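Local coordinates for Cas13d (uncultured Ruminococcus sp, PDB 6IV9), which binds a CRISPR RNA as an RNA-guided effector in which two HEPN domains dictate guide maturation and target cleavage, at residues D147-K152 / S792-L797; E761-L766 / Q780-L785; R668-C673 / R687-R692. The protein carries 2 engineered substitutions. All blocks are in the same frame, centred on the assembly; numbering follows the deposited sequence. Where two conformers were deposited one is given.

Interaction 1. Residues D147-K152 / S792-L797; sequences DMLGLK and SSNLFL. With nucleotides of chain B.
Met-148 overlaps Phe-796 in a CH-pi contact: its CB sits over one face, offset toward the rim, 3.3 Å from Phe-796 CZ. This joins an RNA-binding loop to the N-capped start of helix 795-799. Bends at chi2 (-60°) and chi3 (-69°) curl the methionine across the ring, so CE reaches Phe-796 CD1 at 3.6 Å while SD makes an oblique Met-aromatic contact. Leu-149 CD1 meets the ring at its edge, near the plane, 3.7 Å from CE2. Beside the side chains, Leu-795 N donates to Met-148 O (2.8 Å), and the helix start thereby holds the loop. Met-148 also turns its amide to the crRNA: its N gives a nearly straight bond of 2.9 Å to OP2 of U25 of chain B, and its CE touches the sugar of U4 of chain B. Gly-150 suits this close passage: its phi is positive and a CB there would clash with Ser-793 O. Asn-794 caps the helix, and its ND2 is held by Tyr-759 OH and Tyr-899 O. In that cap Leu-797 N points almost straight at Asn-794 OD1, 2.9 Å away at an N-H...O angle of 177°.

Interaction 2. Residues E761-L766 / Q780-L785; sequences EIIPEL and QTLCEL
Leu-766 and Thr-781 meet at an oblique angle, CD1 of the leucine coming against the threonine's whole branch point: it lies 3.5 Å from Thr-781 OG1 and about as close to CB and CG2. This is a short 3-10 turn, residues 764-766, docked on helix 777-788 by apolar contact, an example of a linker between consecutive helices folding back on the second of them. Leu-766 N bonds to Ile-763 O, closing the turn so that Ile-763, Glu-765 and Leu-766 can all reach the helix.

On the helix, Thr-781 and Leu-785 stand one turn apart and form the receiving face. The threonine's hydroxyl lies beside its own backbone N (chi1 -58°), where it bonds to Ile-777 O one turn back; the methyl is thereby left facing the linker, with CG2 3.9 Å from Glu-765 CB. Ile-763 and Leu-785 run past each other in opposite directions, and Ile-763 CG2 rests 3.8 Å from Leu-785 CD1.

Glu-765 crosses Leu-785 obliquely. A bend at chi2 (80°) folds its carboxylate back over the leucine, with CD 4.0 Å from Leu-785 CD2, while OE2 forms a salt bridge with Arg-789, just past the helix. The acid thus covers a methyl with its flat group and spends its charge elsewhere. No hydrogen bond joins the two segments. Tyr-759 of helix 713-760 touches both Leu-766 and Leu-782; the approach of Ile-763 CD1 to Leu-782 CD2 is looser, 4.5 Å.

Interaction 3. Residues R668-C673 / R687-R692; sequences RYYKSC and RSELAR. With nucleotides of chain B.
Tyr-670, Leu-690 and Glu-689 bury the most surface where helix 663-673 crosses helix 683-696, and they divide the work between polar and apolar contact. Leu-690 supplies the apolar part. It points at the other helix and spreads its two methyls over it: CD1 lies 4.0 Å from Tyr-669 CB, while CD2 lies 4.1 Å from Tyr-670 CA and a little farther from Cys-673 CB. The leucine therefore packs against backbone and first side-chain carbons, which suits an axis separation of 10.1 Å and an angle of 49° between the helix directions.

Tyr-670 swings its ring past this leucine, CG trans to the backbone N (chi1 -176°), toward Glu-689. In the glutamate conformer described here, Tyr-670 OH donates to Glu-689 OE1 at 2.8 Å. Ring and carboxylate planes stand 86° apart; OE1 lies near the ring plane at its edge, yet the hydroxyl approaches it from above the carboxylate plane. Because Glu-689 was modelled in two conformers, this bond may not be permanent. The phenol oxygen also accepts from Asp-678 N, which ties the ring to the loop between the helices. A phenylalanine in its place would keep the ring but is likely to leave Asp-678 N without this acceptor and Glu-689 without its donor.

Tyr-669, by contrast, leads its ring away to the crRNA. Its hydroxyl shares a hydrogen bond of 2.7 Å with O2' of U38 of chain B, which meets the ring at its edge. Leu-726 of helix 713-760 touches both Tyr-669 and Leu-690. Together these features mark a helix-helix crossing in an all-helical region, with one side bearing a ribose 2'-hydroxyl site of the kind present in RNA but absent from DNA.

All three contacts are largely buried, though their centres lie 29 to 34 Å from the centre of the chain. Each borders helix 713-760, but interaction 3 lies across the chain's centre, about 53 Å from interaction 1 between centres. Interactions 1 and 2 are neighbours on successive helices, touching through Leu-797 and Leu-782. Interaction 1 joins residues some 640 positions apart; interactions 2 and 3 close short local connections. Chemistry follows place: interactions 1 and 3 bond to crRNA phosphate or ribose and carry a hydrogen bond between their segments, backbone to backbone in the first, side chain to side chain in the third; interaction 2, its nearest atom about 13 Å from the RNA, relies on apolar contact.

Interaction 1. Residues D147-K152 / S792-L797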
loop_
_atom_site.group_PDB
_atom_site.type_symbol
_atom_site.label_atom_id
_atom_site.label_comp_id
_atom_site.label_asym_id
_atom_site.label_seq_id
_atom_site.Cartn_x
_atom_site.Cartn_y
_atom_site.Cartn_z
ATOM N N ASP A 147 14.537 -21.142 -10.987
ATOM C CA ASP A 147 13.653 -19.966 -11.171
ATOM C C ASP A 147 13.617 -19.589 -12.658
ATOM O O ASP A 147 14.538 -19.917 -13.359
ATOM C CB ASP A 147 14.010 -18.823 -10.229
ATOM C CG ASP A 147 15.364 -18.228 -10.535
ATOM O OD1 ASP A 147 16.229 -18.978 -10.976
ATOM O OD2 ASP A 147 15.530 -17.029 -10.323
ATOM N N MET A 148 12.578 -18.883 -13.087
ATOM C CA MET A 148 12.423 -18.512 -14.516
ATOM C C MET A 148 13.578 -17.612 -14.985
ATOM O O MET A 148 13.906 -17.684 -16.119
ATOM C CB MET A 148 11.068 -17.853 -14.792
ATOM C CG MET A 148 9.895 -18.792 -14.646
ATOM S SD MET A 148 9.914 -20.224 -15.736
ATOM C CE MET A 148 9.629 -19.434 -17.308
ATOM N N LEU A 149 14.074 -16.729 -14.132
ATOM C CA LEU A 149 15.179 -15.804 -14.492
ATOM C C LEU A 149 16.524 -16.534 -14.545
ATOM O O LEU A 149 17.417 -16.032 -15.161
ATOM C CB LEU A 149 15.243 -14.711 -13.434
ATOM C CG LEU A 149 14.699 -13.334 -13.786
ATOM C CD1 LEU A 149 13.814 -13.315 -15.005
ATOM C CD2 LEU A 149 14.040 -12.701 -12.588
ATOM N N GLY A 150 16.639 -17.665 -13.867
ATOM C CA GLY A 150 17.918 -18.379 -13.799
ATOM C C GLY A 150 18.863 -17.756 -12.788
ATOM O O GLY A 150 20.037 -17.990 -12.891
ATOM N N LEU A 151 18.343 -17.000 -11.832
ATOM C CA LEU A 151 19.200 -16.324 -10.824
ATOM C C LEU A 151 19.166 -17.031 -9.469
ATOM O O LEU A 151 19.715 -16.502 -8.544
ATOM C CB LEU A 151 18.724 -14.883 -10.697
ATOM C CG LEU A 151 18.902 -14.061 -11.959
ATOM C CD1 LEU A 151 18.237 -12.716 -11.813
ATOM C CD2 LEU A 151 20.370 -13.912 -12.287
ATOM N N LYS A 152 18.599 -18.221 -9.405
ATOM C CA LYS A 152 18.468 -18.919 -8.106
ATOM C C LYS A 152 19.839 -19.111 -7.460
ATOM O O LYS A 152 19.952 -18.842 -6.301
ATOM C CB LYS A 152 17.837 -20.291 -8.350
ATOM C CG LYS A 152 17.723 -21.217 -7.159
ATOM C CD LYS A 152 16.962 -22.461 -7.517
ATOM C CE LYS A 152 16.786 -23.453 -6.394
ATOM N NZ LYS A 152 18.066 -24.042 -5.956
ATOM N N SER A 792 20.763 -21.481 -21.584
ATOM C CA SER A 792 20.198 -20.136 -21.316
ATOM C C SER A 792 19.800 -19.987 -19.851
ATOM O O SER A 792 19.048 -20.811 -19.372
ATOM C CB SER A 792 19.043 -19.823 -22.197
ATOM O OG SER A 792 18.481 -18.578 -21.842
ATOM N N SER A 793 20.297 -18.952 -19.197
ATOM C CA SER A 793 19.890 -18.674 -17.804
ATOM C C SER A 793 18.410 -18.290 -17.757
ATOM O O SER A 793 17.687 -18.846 -16.978
ATOM C CB SER A 793 20.718 -17.561 -17.272
ATOM O OG SER A 793 21.880 -18.061 -16.667
ATOM N N ASN A 794 17.995 -17.397 -18.644
ATOM C CA ASN A 794 16.609 -16.878 -18.652
ATOM C C ASN A 794 15.687 -17.835 -19.409
ATOM O O ASN A 794 15.824 -17.958 -20.595
ATOM C CB ASN A 794 16.596 -15.486 -19.273
ATOM C CG ASN A 794 15.249 -14.823 -19.189
ATOM O OD1 ASN A 794 14.304 -15.283 -19.789
ATOM N ND2 ASN A 794 15.171 -13.749 -18.442
ATOM N N LEU A 795 14.817 -18.525 -18.684
ATOM C CA LEU A 795 13.835 -19.479 -19.254
ATOM C C LEU A 795 12.702 -18.773 -19.995
ATOM O O LEU A 795 12.156 -19.379 -20.877
ATOM C CB LEU A 795 13.290 -20.409 -18.171
ATOM C CG LEU A 795 14.335 -21.105 -17.311
ATOM C CD1 LEU A 795 13.700 -22.171 -16.448
ATOM C CD2 LEU A 795 15.446 -21.678 -18.155
ATOM N N PHE A 796 12.323 -17.572 -19.578
ATOM C CA PHE A 796 11.171 -16.944 -20.261
ATOM C C PHE A 796 11.497 -16.770 -21.743
ATOM O O PHE A 796 10.698 -17.138 -22.566
ATOM C CB PHE A 796 10.922 -15.538 -19.716
ATOM C CG PHE A 796 10.366 -15.449 -18.319
ATOM C CD1 PHE A 796 9.133 -15.984 -18.005
ATOM C CD2 PHE A 796 11.056 -14.781 -17.333
ATOM C CE1 PHE A 796 8.619 -15.882 -16.728
ATOM C CE2 PHE A 796 10.541 -14.680 -16.056
ATOM C CZ PHE A 796 9.325 -15.230 -15.762
ATOM N N LEU A 797 12.643 -16.182 -22.039
ATOM C CA LEU A 797 13.083 -15.953 -23.433
ATOM C C LEU A 797 13.449 -17.257 -24.152
ATOM O O LEU A 797 13.148 -17.363 -25.316
ATOM C CB LEU A 797 14.250 -14.969 -23.411
ATOM C CG LEU A 797 13.886 -13.584 -22.892
ATOM C CD1 LEU A 797 15.106 -12.703 -22.804
ATOM C CD2 LEU A 797 12.826 -12.947 -23.765
ATOM P P U B 25 9.759 -18.676 -10.486
ATOM O OP1 U B 25 9.392 -20.031 -10.988
ATOM O OP2 U B 25 10.555 -17.759 -11.291
ATOM O "O5'" U B 25 8.331 -18.069 -10.234
ATOM C "C5'" U B 25 8.191 -16.642 -10.097
ATOM C "C4'" U B 25 7.680 -16.036 -11.387
ATOM O "O4'" U B 25 6.544 -16.811 -11.783
ATOM C "C3'" U B 25 7.078 -14.635 -11.219
ATOM O "O3'" U B 25 8.019 -13.617 -11.372
ATOM C "C2'" U B 25 6.065 -14.539 -12.340
ATOM O "O2'" U B 25 6.687 -14.034 -13.503
ATOM C "C1'" U B 25 5.730 -16.011 -12.625
ATOM N N1 U B 25 4.336 -16.344 -12.363
ATOM C C2 U B 25 3.432 -15.895 -13.300
ATOM O O2 U B 25 3.750 -15.165 -14.208
ATOM N N3 U B 25 2.148 -16.287 -13.092
ATOM C C4 U B 25 1.682 -17.112 -12.097
ATOM O O4 U B 25 0.489 -17.392 -12.058
ATOM C C5 U B 25 2.670 -17.519 -11.153
ATOM C C6 U B 25 3.932 -17.112 -11.306
ATOM P P C B 24 6.433 -17.674 -6.250
ATOM O OP1 C B 24 6.894 -16.284 -6.151
ATOM O OP2 C B 24 5.429 -18.142 -7.164
ATOM O "O5'" C B 24 7.723 -18.544 -6.623
ATOM C "C5'" C B 24 9.035 -18.045 -6.349
ATOM C "C4'" C B 24 10.080 -19.055 -6.750
ATOM O "O4'" C B 24 10.041 -20.200 -5.859
ATOM C "C3'" C B 24 9.888 -19.645 -8.112
ATOM O "O3'" C B 24 10.407 -18.759 -9.060
ATOM C "C2'" C B 24 10.702 -20.933 -8.002
ATOM O "O2'" C B 24 12.089 -20.689 -8.142
ATOM C "C1'" C B 24 10.327 -21.380 -6.603
ATOM N N1 C B 24 9.161 -22.299 -6.509
ATOM C C2 C B 24 9.393 -23.684 -6.594
ATOM O O2 C B 24 10.553 -24.084 -6.788
ATOM N N3 C B 24 8.344 -24.538 -6.501
ATOM C C4 C B 24 7.114 -24.060 -6.251
ATOM N N4 C B 24 6.114 -24.931 -6.089
ATOM C C5 C B 24 6.858 -22.661 -6.134
ATOM C C6 C B 24 7.899 -21.825 -6.283
ATOM P P U B 4 5.166 -19.517 -21.561
ATOM O OP1 U B 4 6.339 -19.493 -22.483
ATOM O OP2 U B 4 3.841 -19.862 -22.017
ATOM O "O5'" U B 4 5.474 -20.446 -20.326
ATOM C "C5'" U B 4 6.778 -20.408 -19.679
ATOM C "C4'" U B 4 6.771 -21.249 -18.436
ATOM O "O4'" U B 4 5.860 -20.691 -17.419
ATOM C "C3'" U B 4 6.276 -22.692 -18.591
ATOM O "O3'" U B 4 7.279 -23.569 -19.099
ATOM C "C2'" U B 4 5.937 -23.042 -17.152
ATOM O "O2'" U B 4 7.094 -23.226 -16.356
ATOM C "C1'" U B 4 5.251 -21.753 -16.697
ATOM N N1 U B 4 3.809 -21.781 -17.000
ATOM C C2 U B 4 2.991 -22.453 -16.114
ATOM O O2 U B 4 3.418 -23.047 -15.126
ATOM N N3 U B 4 1.653 -22.407 -16.415
ATOM C C4 U B 4 1.064 -21.843 -17.514
ATOM O O4 U B 4 -0.160 -21.904 -17.643
ATOM C C5 U B 4 1.973 -21.172 -18.391
ATOM C C6 U B 4 3.284 -21.175 -18.116
#

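Interaction 2. Residues E761-L766 / Q780-L785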
loop_
_atom_site.group_PDB
_atom_site.type_symbol
_atom_site.label_atom_id
_atom_site.label_comp_id
_atom_site.label_asym_id
_atom_site.label_seq_id
_atom_site.Cartn_x
_atom_site.Cartn_y
_atom_site.Cartn_z
ATOM N N GLU A 761 26.889 -10.649 -12.762
ATOM C CA GLU A 761 27.817 -11.580 -12.084
ATOM C C GLU A 761 27.937 -12.899 -12.848
ATOM O O GLU A 761 28.883 -13.611 -12.584
ATOM C CB GLU A 761 27.362 -11.843 -10.655
ATOM C CG GLU A 761 27.519 -10.642 -9.756
ATOM C CD GLU A 761 28.917 -10.064 -9.714
ATOM O OE1 GLU A 761 29.865 -10.845 -9.614
ATOM O OE2 GLU A 761 29.051 -8.840 -9.787
ATOM N N ILE A 762 26.982 -13.237 -13.706
ATOM C CA ILE A 762 27.046 -14.572 -14.361
ATOM C C ILE A 762 27.099 -14.490 -15.888
ATOM O O ILE A 762 27.375 -15.514 -16.494
ATOM C CB ILE A 762 25.892 -15.445 -13.852
ATOM C CG1 ILE A 762 24.535 -14.839 -14.191
ATOM C CG2 ILE A 762 26.027 -15.655 -12.365
ATOM C CD1 ILE A 762 23.405 -15.798 -14.041
ATOM N N ILE A 763 26.839 -13.327 -16.471
ATOM C CA ILE A 763 26.901 -13.193 -17.952
ATOM C C ILE A 763 28.165 -12.407 -18.307
ATOM O O ILE A 763 28.209 -11.220 -18.072
ATOM C CB ILE A 763 25.644 -12.500 -18.502
ATOM C CG1 ILE A 763 24.357 -13.085 -17.927
ATOM C CG2 ILE A 763 25.639 -12.513 -20.011
ATOM C CD1 ILE A 763 24.047 -14.455 -18.422
ATOM N N PRO A 764 29.165 -13.045 -18.942
ATOM C CA PRO A 764 30.417 -12.392 -19.311
ATOM C C PRO A 764 30.180 -11.217 -20.262
ATOM O O PRO A 764 30.806 -10.233 -20.130
ATOM C CB PRO A 764 31.168 -13.492 -20.066
ATOM C CG PRO A 764 30.634 -14.754 -19.463
ATOM C CD PRO A 764 29.165 -14.455 -19.288
ATOM N N GLU A 765 29.170 -11.340 -21.110
ATOM C CA GLU A 765 28.834 -10.317 -22.132
ATOM C C GLU A 765 28.444 -8.975 -21.498
ATOM O O GLU A 765 28.505 -7.981 -22.193
ATOM C CB GLU A 765 27.732 -10.846 -23.043
ATOM C CG GLU A 765 28.206 -11.895 -24.020
ATOM C CD GLU A 765 28.341 -13.291 -23.450
ATOM O OE1 GLU A 765 27.978 -13.494 -22.306
ATOM O OE2 GLU A 765 28.817 -14.170 -24.167
ATOM N N LEU A 766 28.018 -8.981 -20.238
ATOM C CA LEU A 766 27.553 -7.768 -19.521
ATOM C C LEU A 766 28.716 -7.178 -18.725
ATOM O O LEU A 766 28.549 -6.140 -18.147
ATOM C CB LEU A 766 26.470 -8.223 -18.540
ATOM C CG LEU A 766 25.012 -7.911 -18.861
ATOM C CD1 LEU A 766 24.738 -7.795 -20.336
ATOM C CD2 LEU A 766 24.081 -8.910 -18.209
ATOM N N GLN A 780 18.310 -7.133 -24.552
ATOM C CA GLN A 780 19.033 -7.330 -25.828
ATOM C C GLN A 780 20.064 -8.449 -25.669
ATOM O O GLN A 780 20.057 -9.367 -26.463
ATOM C CB GLN A 780 19.749 -6.017 -26.109
ATOM C CG GLN A 780 20.258 -5.822 -27.519
ATOM C CD GLN A 780 20.942 -4.476 -27.553
ATOM O OE1 GLN A 780 20.318 -3.440 -27.739
ATOM N NE2 GLN A 780 22.239 -4.480 -27.312
ATOM N N THR A 781 20.864 -8.384 -24.622
ATOM C CA THR A 781 21.902 -9.408 -24.400
ATOM C C THR A 781 21.273 -10.786 -24.187
ATOM O O THR A 781 21.735 -11.721 -24.782
ATOM C CB THR A 781 22.779 -9.026 -23.213
ATOM O OG1 THR A 781 23.339 -7.757 -23.502
ATOM C CG2 THR A 781 23.877 -10.026 -22.967
ATOM N N LEU A 782 20.238 -10.885 -23.366
ATOM C CA LEU A 782 19.596 -12.196 -23.114
ATOM C C LEU A 782 18.936 -12.736 -24.381
ATOM O O LEU A 782 18.964 -13.921 -24.561
ATOM C CB LEU A 782 18.622 -12.064 -21.947
ATOM C CG LEU A 782 19.283 -11.741 -20.614
ATOM C CD1 LEU A 782 18.255 -11.572 -19.527
ATOM C CD2 LEU A 782 20.276 -12.816 -20.251
ATOM N N CYS A 783 18.302 -11.884 -25.176
ATOM C CA CYS A 783 17.666 -12.360 -26.429
ATOM C C CYS A 783 18.745 -12.884 -27.379
ATOM O O CYS A 783 18.565 -13.936 -27.927
ATOM C CB CYS A 783 16.874 -11.255 -27.112
ATOM S SG CYS A 783 15.310 -10.856 -26.291
ATOM N N GLU A 784 19.854 -12.168 -27.495
ATOM C CA GLU A 784 20.954 -12.581 -28.401
ATOM C C GLU A 784 21.503 -13.942 -27.964
ATOM O O GLU A 784 21.747 -14.766 -28.823
ATOM C CB GLU A 784 22.079 -11.557 -28.319
ATOM C CG GLU A 784 21.810 -10.284 -29.088
ATOM C CD GLU A 784 22.836 -9.184 -28.868
ATOM O OE1 GLU A 784 22.708 -8.145 -29.501
ATOM O OE2 GLU A 784 23.746 -9.368 -28.056
ATOM N N LEU A 785 21.682 -14.148 -26.663
ATOM C CA LEU A 785 22.212 -15.426 -26.135
ATOM C C LEU A 785 21.244 -16.562 -26.454
ATOM O O LEU A 785 21.712 -17.642 -26.734
ATOM C CB LEU A 785 22.473 -15.312 -24.636
ATOM C CG LEU A 785 23.598 -14.362 -24.262
ATOM C CD1 LEU A 785 23.651 -14.147 -22.769
ATOM C CD2 LEU A 785 24.921 -14.878 -24.781
#

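Interaction 3. Residues R668-C673 / R687-R692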
loop_
_atom_site.group_PDB
_atom_site.type_symbol
_atom_site.label_atom_id
_atom_site.label_comp_id
_atom_site.label_asym_id
_atom_site.label_seq_id
_atom_site.Cartn_x
_atom_site.Cartn_y
_atom_site.Cartn_z
ATOM N N ARG A 668 -27.193 8.752 -5.132
ATOM C CA ARG A 668 -27.013 9.420 -3.819
ATOM C C ARG A 668 -26.325 10.777 -4.002
ATOM O O ARG A 668 -26.768 11.730 -3.419
ATOM C CB ARG A 668 -26.144 8.563 -2.905
ATOM C CG ARG A 668 -26.837 7.344 -2.330
ATOM C CD ARG A 668 -25.902 6.680 -1.350
ATOM N NE ARG A 668 -26.448 5.444 -0.857
ATOM C CZ ARG A 668 -26.158 4.265 -1.366
ATOM N NH1 ARG A 668 -27.050 3.294 -1.326
ATOM N NH2 ARG A 668 -24.981 4.061 -1.927
ATOM N N TYR A 669 -25.268 10.829 -4.796
ATOM C CA TYR A 669 -24.559 12.106 -5.030
ATOM C C TYR A 669 -25.490 13.106 -5.713
ATOM O O TYR A 669 -25.503 14.255 -5.364
ATOM C CB TYR A 669 -23.375 11.882 -5.961
ATOM C CG TYR A 669 -22.148 11.309 -5.312
ATOM C CD1 TYR A 669 -21.614 11.866 -4.168
ATOM C CD2 TYR A 669 -21.500 10.224 -5.867
ATOM C CE1 TYR A 669 -20.487 11.338 -3.572
ATOM C CE2 TYR A 669 -20.367 9.689 -5.293
ATOM C CZ TYR A 669 -19.854 10.254 -4.145
ATOM O OH TYR A 669 -18.742 9.737 -3.587
ATOM N N TYR A 670 -26.238 12.633 -6.690
ATOM C CA TYR A 670 -27.140 13.536 -7.437
ATOM C C TYR A 670 -28.180 14.150 -6.494
ATOM O O TYR A 670 -28.418 15.321 -6.557
ATOM C CB TYR A 670 -27.798 12.760 -8.573
ATOM C CG TYR A 670 -28.669 13.601 -9.461
ATOM C CD1 TYR A 670 -28.117 14.448 -10.391
ATOM C CD2 TYR A 670 -30.046 13.552 -9.361
ATOM C CE1 TYR A 670 -28.906 15.231 -11.205
ATOM C CE2 TYR A 670 -30.854 14.323 -10.171
ATOM C CZ TYR A 670 -30.280 15.171 -11.093
ATOM O OH TYR A 670 -31.056 15.942 -11.892
ATOM N N LYS A 671 -28.767 13.342 -5.632
ATOM C CA LYS A 671 -29.779 13.823 -4.669
ATOM C C LYS A 671 -29.171 14.797 -3.648
ATOM O O LYS A 671 -29.842 15.715 -3.267
ATOM C CB LYS A 671 -30.408 12.623 -3.972
ATOM C CG LYS A 671 -31.686 12.899 -3.206
ATOM C CD LYS A 671 -32.564 11.673 -3.079
ATOM C CE LYS A 671 -33.167 11.509 -1.703
ATOM N NZ LYS A 671 -34.646 11.493 -1.759
ATOM N N SER A 672 -27.975 14.519 -3.155
ATOM C CA SER A 672 -27.330 15.386 -2.140
ATOM C C SER A 672 -26.693 16.659 -2.712
ATOM O O SER A 672 -26.611 17.614 -1.978
ATOM C CB SER A 672 -26.367 14.606 -1.324
ATOM O OG SER A 672 -25.348 14.104 -2.140
ATOM N N CYS A 673 -26.220 16.641 -3.956
ATOM C CA CYS A 673 -25.483 17.801 -4.521
ATOM C C CYS A 673 -26.338 18.748 -5.369
ATOM O O CYS A 673 -25.979 19.895 -5.457
ATOM C CB CYS A 673 -24.337 17.324 -5.401
ATOM S SG CYS A 673 -23.110 16.351 -4.502
ATOM N N ARG A 687 -24.976 11.826 -14.288
ATOM C CA ARG A 687 -23.497 11.929 -14.310
ATOM C C ARG A 687 -23.116 13.222 -15.030
ATOM O O ARG A 687 -22.266 13.923 -14.542
ATOM C CB ARG A 687 -22.874 10.715 -14.996
ATOM C CG ARG A 687 -22.941 9.425 -14.195
ATOM C CD ARG A 687 -22.122 8.306 -14.805
ATOM N NE ARG A 687 -21.924 7.159 -13.948
ATOM C CZ ARG A 687 -22.732 6.126 -13.850
ATOM N NH1 ARG A 687 -23.765 6.010 -14.651
ATOM N NH2 ARG A 687 -22.510 5.205 -12.942
ATOM N N SER A 688 -23.781 13.507 -16.150
ATOM C CA SER A 688 -23.492 14.715 -16.956
ATOM C C SER A 688 -23.738 15.946 -16.099
ATOM O O SER A 688 -22.937 16.847 -16.126
ATOM C CB SER A 688 -24.306 14.758 -18.207
ATOM O OG SER A 688 -23.905 13.736 -19.073
ATOM N N GLU A 689 -24.860 15.963 -15.393
ATOM C CA GLU A 689 -25.112 17.059 -14.333
ATOM C C GLU A 689 -24.082 17.321 -13.188
ATOM O O GLU A 689 -23.669 18.425 -12.979
ATOM C CB GLU A 689 -26.530 16.889 -13.784
ATOM C CG GLU A 689 -27.200 18.190 -13.381
ATOM C CD GLU A 689 -28.693 18.093 -13.086
ATOM O OE1 GLU A 689 -29.361 17.209 -13.652
ATOM O OE2 GLU A 689 -29.187 18.906 -12.297
ATOM N N LEU A 690 -23.563 16.221 -12.663
ATOM C CA LEU A 690 -22.510 16.256 -11.625
ATOM C C LEU A 690 -21.218 16.769 -12.270
ATOM O O LEU A 690 -20.536 17.536 -11.649
ATOM C CB LEU A 690 -22.366 14.864 -11.015
ATOM C CG LEU A 690 -23.580 14.396 -10.227
ATOM C CD1 LEU A 690 -23.461 12.947 -9.826
ATOM C CD2 LEU A 690 -23.800 15.272 -9.025
ATOM N N ALA A 691 -20.928 16.345 -13.496
ATOM C CA ALA A 691 -19.705 16.790 -14.195
ATOM C C ALA A 691 -19.754 18.301 -14.434
ATOM O O ALA A 691 -18.744 18.943 -14.300
ATOM C CB ALA A 691 -19.504 16.026 -15.465
ATOM N N ARG A 692 -20.918 18.821 -14.805
ATOM C CA ARG A 692 -21.084 20.275 -15.023
ATOM C C ARG A 692 -20.879 21.025 -13.709
ATOM O O ARG A 692 -20.279 22.067 -13.731
ATOM C CB ARG A 692 -22.474 20.561 -15.577
ATOM C CG ARG A 692 -22.569 20.307 -17.066
ATOM C CD ARG A 692 -23.740 21.061 -17.655
ATOM N NE ARG A 692 -24.986 20.376 -17.378
ATOM C CZ ARG A 692 -25.374 19.243 -17.932
ATOM N NH1 ARG A 692 -26.425 18.623 -17.449
ATOM N NH2 ARG A 692 -24.723 18.738 -18.959
ATOM P P U B 38 -11.723 4.933 -2.415
ATOM O OP1 U B 38 -10.571 5.219 -3.206
ATOM O OP2 U B 38 -11.744 5.110 -0.986
ATOM O "O5'" U B 38 -12.869 5.831 -3.053
ATOM C "C5'" U B 38 -14.087 5.913 -2.413
ATOM C "C4'" U B 38 -15.114 6.489 -3.366
ATOM O "O4'" U B 38 -15.162 5.658 -4.548
ATOM C "C3'" U B 38 -16.510 6.416 -2.783
ATOM O "O3'" U B 38 -16.726 7.622 -2.045
ATOM C "C2'" U B 38 -17.393 6.306 -4.026
ATOM O "O2'" U B 38 -17.579 7.552 -4.659
ATOM C "C1'" U B 38 -16.510 5.483 -4.951
ATOM N N1 U B 38 -16.833 4.053 -4.942
ATOM C C2 U B 38 -16.614 3.362 -6.122
ATOM O O2 U B 38 -16.183 3.905 -7.134
ATOM N N3 U B 38 -16.896 2.012 -6.063
ATOM C C4 U B 38 -17.345 1.297 -4.953
ATOM O O4 U B 38 -17.546 0.075 -5.044
ATOM C C5 U B 38 -17.489 2.086 -3.755
ATOM C C6 U B 38 -17.236 3.407 -3.794
#